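Side-chain contacts in uncharacterized metal-dependent hydrolase (Pyrococcus horikoshii, PDB 3IGH), which probably hydrolyses carbon-nitrogen bonds other than peptide bonds, as a metal-dependent member of the amidohydrolase family whose substrate is not established: residues Ile92-Leu95 and Lys96-Lys99; Asp143-Leu146 and Glu147-Leu151; Leu169-Ala172 and Arg173-Asn177. All blocks are in the same frame, centred on the assembly; numbering follows the deposited sequence. Where two conformers were deposited one is given.

Interaction 1 of 3, residues Ile92-Leu95 and Lys96-Lys99; sequences IQRL and KRGK
Ile-92 meets Lys-96 one helical turn on, at the C-terminal end of helix 88-96. Its carbonyl O accepts the amide N of Lys-96 at 2.9 Å, and the methyl CG2 of Ile-92 lies 4.0 Å from CE of the extended lysine chain, a light aliphatic contact where the two chains cross before the ammonium end leads away. Gln-93 comes up against Arg-97 side chain to side chain. Its chain leaves with CG opposite the backbone N (chi1 -161°) and runs straight on, CD of Gln-93 standing 3.3 Å from NH1 of Arg-97. The amide and guanidinium planes are inclined by 46°; the backbone carbonyl O of Gln-93 lies over one face of the guanidinium and takes a weak i+4 bond from the amide N of Arg-97. Arg-94 turns its own guanidinium elsewhere, to a salt bridge with Glu-90 and the carbonyls of Asp-81 and Arg-83, while its CG comes obliquely to the Arg-97 group. Its carbonyl O takes the amide N of Arg-97 at 3.2 Å, a bond bent to 136° at the hydrogen and made from above the carbonyl plane. Leu-95, buried against Leu-122, Val-129 and Ile-131, offers its O to the amide N of Gly-98, likewise from above the plane, and to a water that also donates to Gly-98 O. Bonding passes from i+4 to i+3 as the chain leaves the helix. The like-charged groups lie near each other without contact, NE of Arg-94 5.7 Å from NH2 of Arg-97, and the Glu-90 carboxylate probably offsets the charge of Arg-94.

Interaction 2 of 3, residues Asp143-Leu146 and Glu147-Leu151; sequences DKML and ELLNL
Asp-143 to Leu-146 pass their carbonyls to Glu-147 to Asn-150 in four successive i+4 hydrogen bonds, which carry helix 143-149 to its end. The straightest joins Leu-148 N to Lys-144 O, 162° at the hydrogen. Asn-150 then leaves helical angles with positive phi (45°), though its N still reaches Leu-146 O at 3.0 Å. A water donating to that same oxygen accepts from Leu-151 N, bridging helix and exit. On the buried face, Met-145 bends at chi2 (71°), which brings its terminal methyl CE across the isobutyl group of Leu-149, 3.9 Å from CD2, the two chains crossing at a slant. CG of Leu-149 also sits 3.3 Å from Met-145 O, while CD1 of Leu-149 lies 4.4 Å from CD2 of Leu-146. Replacing Leu-149 with an alanine would probably open a gap beside Met-145 CE and leave that methyl freer to turn. Outward, Asp-143 pairs with Arg-119 and Lys-144 with Asp-126. The Met-145 and Leu-149 side chains pack on Phe-130 of strand 129-133 and on Ile-176 of helix 166-180, and Leu-146 packs on Phe-157 of strand 157-158.

Interaction 3 of 3, residues Leu169-Ala172 and Arg173-Asn177; sequences LEEA and RKVIN
Leu-169, Glu-170, Glu-171 and Ala-172 are joined to the four residues of the following turn by unbroken i+4 backbone hydrogen bonds in the middle of helix 166-180. Arg-173 N to Leu-169 O and Ile-176 N to Ala-172 O are both 2.9 Å long, and the latter is the straightest of the set at 166°. Val-175 N approaches Glu-171 O nearly along the C=O axis, whereas the other three donors are tilted out of their carbonyl planes.

The side-chain contacts are mostly van der Waals approaches of aliphatic carbons to carbonyl oxygens of the preceding turn. In Val-175, CG2 is the branch beside the backbone N, and this sets it 3.3 Å from Glu-171 O; the same methyl lies 4.3 Å from CG of the Glu-171 side chain, a contact of carbon with carbon. Ile-176 uses its longer branch: CG1, anti to the carbonyl carbon (chi1 -70°), comes within 3.2 Å of Ala-172 O, and CD1 follows alongside the same oxygen at 3.4 Å. Arg-173 is modelled in two conformers, and the course of its side chain is doubtful.

The charged ends find partners beyond these two turns. The carboxylate of Glu-171 bonds Thr-152 through OE2, and Lys-174 forms a salt bridge with Glu-178, one turn further along, with a bound sulfate about 4 Å from the lysine side chain that is probably from the crystallisation liquor.

The result is an amphipathic alpha-helix. Leu-169 and Ile-176 press on Phe-130 of strand 129-133, Val-175 and Ile-176 meet Leu-149 of helix 143-149, and Glu-170 and Lys-174 form its exposed side, an arrangement characteristic of a helix packed against a sheet.

From the N terminus, the three contacts follow in series, neither nesting nor crossing, and each spans one continuous stretch without closing a long loop. Interaction 1 ends helix 88-96 ahead of strand 103-108; interaction 2 takes in the whole short helix 143-149, just after strand 138-141, and its exit; interaction 3 lies within helix 166-180, which follows strand 163-165. Strand 129-133 is common ground, since side chains from all three pack on it. Interactions 2 and 3 touch directly, with centres 11 Å apart: Leu-149 CD2 lies 3.8 Å from Ile-176 CG1. Interaction 1 stands apart, its nearest atoms about 11 Å from interaction 2 and about 13 Å from interaction 3.

Interaction 1 of 3, residues Ile92-Leu95 and Lys96-Lys99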
# COMPACT_ATOMS: atom_id res chain seq x y z
N ILE A 92 -40.34 4.08 21.02
CA ILE A 92 -40.57 5.02 19.91
C ILE A 92 -39.97 6.40 20.22
O ILE A 92 -39.39 7.04 19.35
CB ILE A 92 -42.10 5.14 19.55
CG1 ILE A 92 -42.69 3.78 19.17
CG2 ILE A 92 -42.34 6.18 18.44
CD1 ILE A 92 -42.14 3.16 17.89
N GLN A 93 -40.09 6.82 21.48
CA GLN A 93 -39.54 8.09 21.93
C GLN A 93 -38.02 8.14 21.74
O GLN A 93 -37.49 9.15 21.25
CB GLN A 93 -39.93 8.33 23.39
CG GLN A 93 -39.82 9.79 23.84
CD GLN A 93 -40.21 9.99 25.31
OE1 GLN A 93 -40.42 11.13 25.75
NE2 GLN A 93 -40.29 8.90 26.07
N ARG A 94 -37.34 7.04 22.08
CA ARG A 94 -35.88 6.92 21.90
C ARG A 94 -35.48 6.95 20.43
O ARG A 94 -34.53 7.64 20.05
CB ARG A 94 -35.36 5.64 22.56
CG ARG A 94 -35.42 5.65 24.08
CD ARG A 94 -34.77 4.41 24.68
NE ARG A 94 -35.08 4.27 26.10
CZ ARG A 94 -34.42 3.49 26.95
NH1 ARG A 94 -33.38 2.76 26.54
NH2 ARG A 94 -34.79 3.44 28.22
N LEU A 95 -36.22 6.21 19.61
CA LEU A 95 -35.94 6.15 18.17
C LEU A 95 -36.16 7.49 17.46
O LEU A 95 -35.45 7.81 16.51
CB LEU A 95 -36.72 5.02 17.51
CG LEU A 95 -36.29 3.62 17.93
CD1 LEU A 95 -37.30 2.61 17.45
CD2 LEU A 95 -34.87 3.28 17.43
N LYS A 96 -37.13 8.26 17.94
CA LYS A 96 -37.40 9.60 17.39
C LYS A 96 -36.28 10.61 17.67
O LYS A 96 -36.13 11.59 16.95
CB LYS A 96 -38.75 10.14 17.89
CG LYS A 96 -39.94 9.54 17.15
CD LYS A 96 -41.22 10.31 17.44
CE LYS A 96 -42.38 9.78 16.61
NZ LYS A 96 -43.63 10.56 16.83
N ARG A 97 -35.49 10.37 18.72
CA ARG A 97 -34.33 11.21 19.03
C ARG A 97 -33.09 10.84 18.22
O ARG A 97 -32.11 11.60 18.20
CB ARG A 97 -33.99 11.14 20.52
CG ARG A 97 -35.02 11.76 21.45
CD ARG A 97 -34.68 11.41 22.89
NE ARG A 97 -35.82 11.58 23.80
CZ ARG A 97 -36.02 10.86 24.90
NH1 ARG A 97 -37.08 11.10 25.66
NH2 ARG A 97 -35.16 9.91 25.25
N GLY A 98 -33.12 9.68 17.56
CA GLY A 98 -31.99 9.20 16.75
C GLY A 98 -31.72 10.06 15.53
O GLY A 98 -32.64 10.56 14.89
N LYS A 99 -30.43 10.24 15.22
CA LYS A 99 -30.01 11.04 14.07
C LYS A 99 -29.54 10.19 12.89
O LYS A 99 -29.08 9.06 13.07
CB LYS A 99 -28.91 12.03 14.47
CG LYS A 99 -29.41 13.32 15.13
CD LYS A 99 -29.28 13.29 16.65
CE LYS A 99 -27.90 13.76 17.10
NZ LYS A 99 -27.80 13.90 18.58
O HOH W 1 -35.51 9.47 14.35

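Interaction 2 of 3, residues Asp143-Leu146 and Glu147-Leu151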
# COMPACT_ATOMS: atom_id res chain seq x y z
N ASP A 143 -41.75 -0.18 7.37
CA ASP A 143 -42.00 -0.24 5.91
C ASP A 143 -40.83 0.26 5.07
O ASP A 143 -40.39 -0.43 4.14
CB ASP A 143 -43.26 0.56 5.54
CG ASP A 143 -44.55 -0.14 5.94
OD1 ASP A 143 -45.57 0.56 6.12
OD2 ASP A 143 -44.55 -1.38 6.07
N LYS A 144 -40.34 1.45 5.41
CA LYS A 144 -39.27 2.10 4.65
C LYS A 144 -37.97 1.29 4.62
O LYS A 144 -37.29 1.21 3.60
CB LYS A 144 -38.99 3.49 5.24
CG LYS A 144 -40.05 4.53 4.92
CD LYS A 144 -39.61 5.91 5.39
CE LYS A 144 -40.53 7.01 4.87
NZ LYS A 144 -41.87 6.98 5.51
N MET A 145 -37.65 0.67 5.75
CA MET A 145 -36.45 -0.15 5.85
C MET A 145 -36.64 -1.44 5.08
O MET A 145 -35.72 -1.91 4.42
CB MET A 145 -36.14 -0.43 7.32
CG MET A 145 -34.79 -1.12 7.54
SD MET A 145 -33.40 -0.02 7.24
CE MET A 145 -32.15 -1.25 6.94
N LEU A 146 -37.85 -2.01 5.16
CA LEU A 146 -38.15 -3.25 4.44
C LEU A 146 -38.12 -3.05 2.92
O LEU A 146 -37.77 -3.97 2.18
CB LEU A 146 -39.50 -3.83 4.88
CG LEU A 146 -39.57 -4.43 6.30
CD1 LEU A 146 -40.99 -4.92 6.60
CD2 LEU A 146 -38.57 -5.56 6.46
N GLU A 147 -38.49 -1.84 2.48
CA GLU A 147 -38.38 -1.46 1.07
C GLU A 147 -36.91 -1.49 0.63
O GLU A 147 -36.59 -2.08 -0.40
CB GLU A 147 -38.97 -0.06 0.84
CG GLU A 147 -38.94 0.40 -0.62
CD GLU A 147 -39.74 -0.51 -1.55
OE1 GLU A 147 -40.85 -0.95 -1.16
OE2 GLU A 147 -39.26 -0.78 -2.67
N LEU A 148 -36.05 -0.88 1.44
CA LEU A 148 -34.60 -0.88 1.18
C LEU A 148 -34.00 -2.28 1.19
O LEU A 148 -33.10 -2.58 0.39
CB LEU A 148 -33.87 -0.01 2.19
CG LEU A 148 -33.94 1.51 2.04
CD1 LEU A 148 -33.37 2.19 3.26
CD2 LEU A 148 -33.21 1.98 0.77
N LEU A 149 -34.50 -3.13 2.08
CA LEU A 149 -33.89 -4.45 2.27
C LEU A 149 -34.26 -5.43 1.18
O LEU A 149 -33.42 -6.25 0.78
CB LEU A 149 -34.24 -5.03 3.65
CG LEU A 149 -33.60 -4.42 4.90
CD1 LEU A 149 -34.19 -5.07 6.15
CD2 LEU A 149 -32.07 -4.55 4.88
N ASN A 150 -35.52 -5.36 0.73
CA ASN A 150 -36.06 -6.27 -0.28
C ASN A 150 -35.68 -7.73 -0.00
O ASN A 150 -35.04 -8.39 -0.83
CB ASN A 150 -35.63 -5.83 -1.69
CG ASN A 150 -36.47 -6.48 -2.78
OD1 ASN A 150 -37.70 -6.42 -2.76
ND2 ASN A 150 -35.81 -7.13 -3.74
N LEU A 151 -36.05 -8.20 1.19
CA LEU A 151 -35.67 -9.54 1.66
C LEU A 151 -36.42 -10.63 0.93
O LEU A 151 -37.56 -10.43 0.51
CB LEU A 151 -35.92 -9.67 3.17
CG LEU A 151 -35.16 -8.71 4.10
CD1 LEU A 151 -35.56 -8.92 5.56
CD2 LEU A 151 -33.64 -8.83 3.92
O HOH W 2 -37.73 -6.64 2.73

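Interaction 3 of 3, residues Leu169-Ala172 and Arg173-Asn177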
# COMPACT_ATOMS: atom_id res chain seq x y z
N LEU A 169 -32.20 -12.72 8.85
CA LEU A 169 -31.39 -11.72 9.54
C LEU A 169 -29.98 -11.68 8.97
O LEU A 169 -29.38 -10.61 8.83
CB LEU A 169 -31.35 -11.96 11.05
CG LEU A 169 -30.61 -10.85 11.83
CD1 LEU A 169 -31.32 -9.51 11.68
CD2 LEU A 169 -30.46 -11.22 13.27
N GLU A 170 -29.47 -12.87 8.65
CA GLU A 170 -28.19 -13.03 7.96
C GLU A 170 -28.24 -12.30 6.61
O GLU A 170 -27.29 -11.62 6.23
CB GLU A 170 -27.90 -14.52 7.77
CG GLU A 170 -26.58 -14.86 7.08
CD GLU A 170 -26.47 -16.35 6.74
OE1 GLU A 170 -27.12 -17.18 7.41
OE2 GLU A 170 -25.73 -16.68 5.78
N GLU A 171 -29.37 -12.43 5.91
CA GLU A 171 -29.56 -11.74 4.63
C GLU A 171 -29.64 -10.23 4.85
O GLU A 171 -28.98 -9.48 4.14
CB GLU A 171 -30.82 -12.24 3.91
CG GLU A 171 -31.02 -11.62 2.52
CD GLU A 171 -32.39 -11.91 1.91
OE1 GLU A 171 -33.39 -12.00 2.66
OE2 GLU A 171 -32.47 -12.02 0.67
N ALA A 172 -30.42 -9.81 5.84
CA ALA A 172 -30.58 -8.39 6.14
C ALA A 172 -29.25 -7.72 6.48
O ALA A 172 -29.00 -6.60 6.02
CB ALA A 172 -31.58 -8.19 7.28
N ARG A 173 -28.40 -8.41 7.19
CA ARG A 173 -27.14 -7.87 7.57
C ARG A 173 -26.23 -7.72 6.38
O ARG A 173 -25.56 -6.74 6.26
CB ARG A 173 -26.48 -8.80 8.54
CG ARG A 173 -26.88 -8.60 9.91
CD ARG A 173 -25.68 -8.84 10.76
NE ARG A 173 -26.06 -9.58 11.93
CZ ARG A 173 -25.73 -9.21 13.15
NH1 ARG A 173 -26.13 -9.93 14.18
NH2 ARG A 173 -25.00 -8.13 13.33
N LYS A 174 -26.22 -8.73 5.53
CA LYS A 174 -25.45 -8.71 4.29
C LYS A 174 -25.88 -7.54 3.39
O LYS A 174 -25.04 -6.81 2.86
CB LYS A 174 -25.61 -10.04 3.55
CG LYS A 174 -24.63 -10.26 2.40
CD LYS A 174 -24.82 -11.66 1.80
CE LYS A 174 -23.62 -12.10 0.95
NZ LYS A 174 -23.65 -11.55 -0.43
N VAL A 175 -27.20 -7.35 3.27
CA VAL A 175 -27.77 -6.28 2.45
C VAL A 175 -27.45 -4.89 3.01
O VAL A 175 -27.09 -3.97 2.26
CB VAL A 175 -29.31 -6.49 2.28
CG1 VAL A 175 -29.97 -5.26 1.69
CG2 VAL A 175 -29.58 -7.70 1.39
N ILE A 176 -27.56 -4.74 4.33
CA ILE A 176 -27.15 -3.50 4.99
C ILE A 176 -25.67 -3.22 4.71
O ILE A 176 -25.32 -2.12 4.29
CB ILE A 176 -27.42 -3.54 6.52
CG1 ILE A 176 -28.93 -3.50 6.81
CG2 ILE A 176 -26.75 -2.36 7.23
CD1 ILE A 176 -29.30 -3.98 8.21
N ASN A 177 -24.82 -4.22 4.91
CA ASN A 177 -23.38 -4.03 4.78
C ASN A 177 -22.87 -3.80 3.36
O ASN A 177 -21.90 -3.07 3.15
CB ASN A 177 -22.63 -5.20 5.42
CG ASN A 177 -22.70 -5.18 6.93
OD1 ASN A 177 -23.01 -4.15 7.54
ND2 ASN A 177 -22.39 -6.31 7.54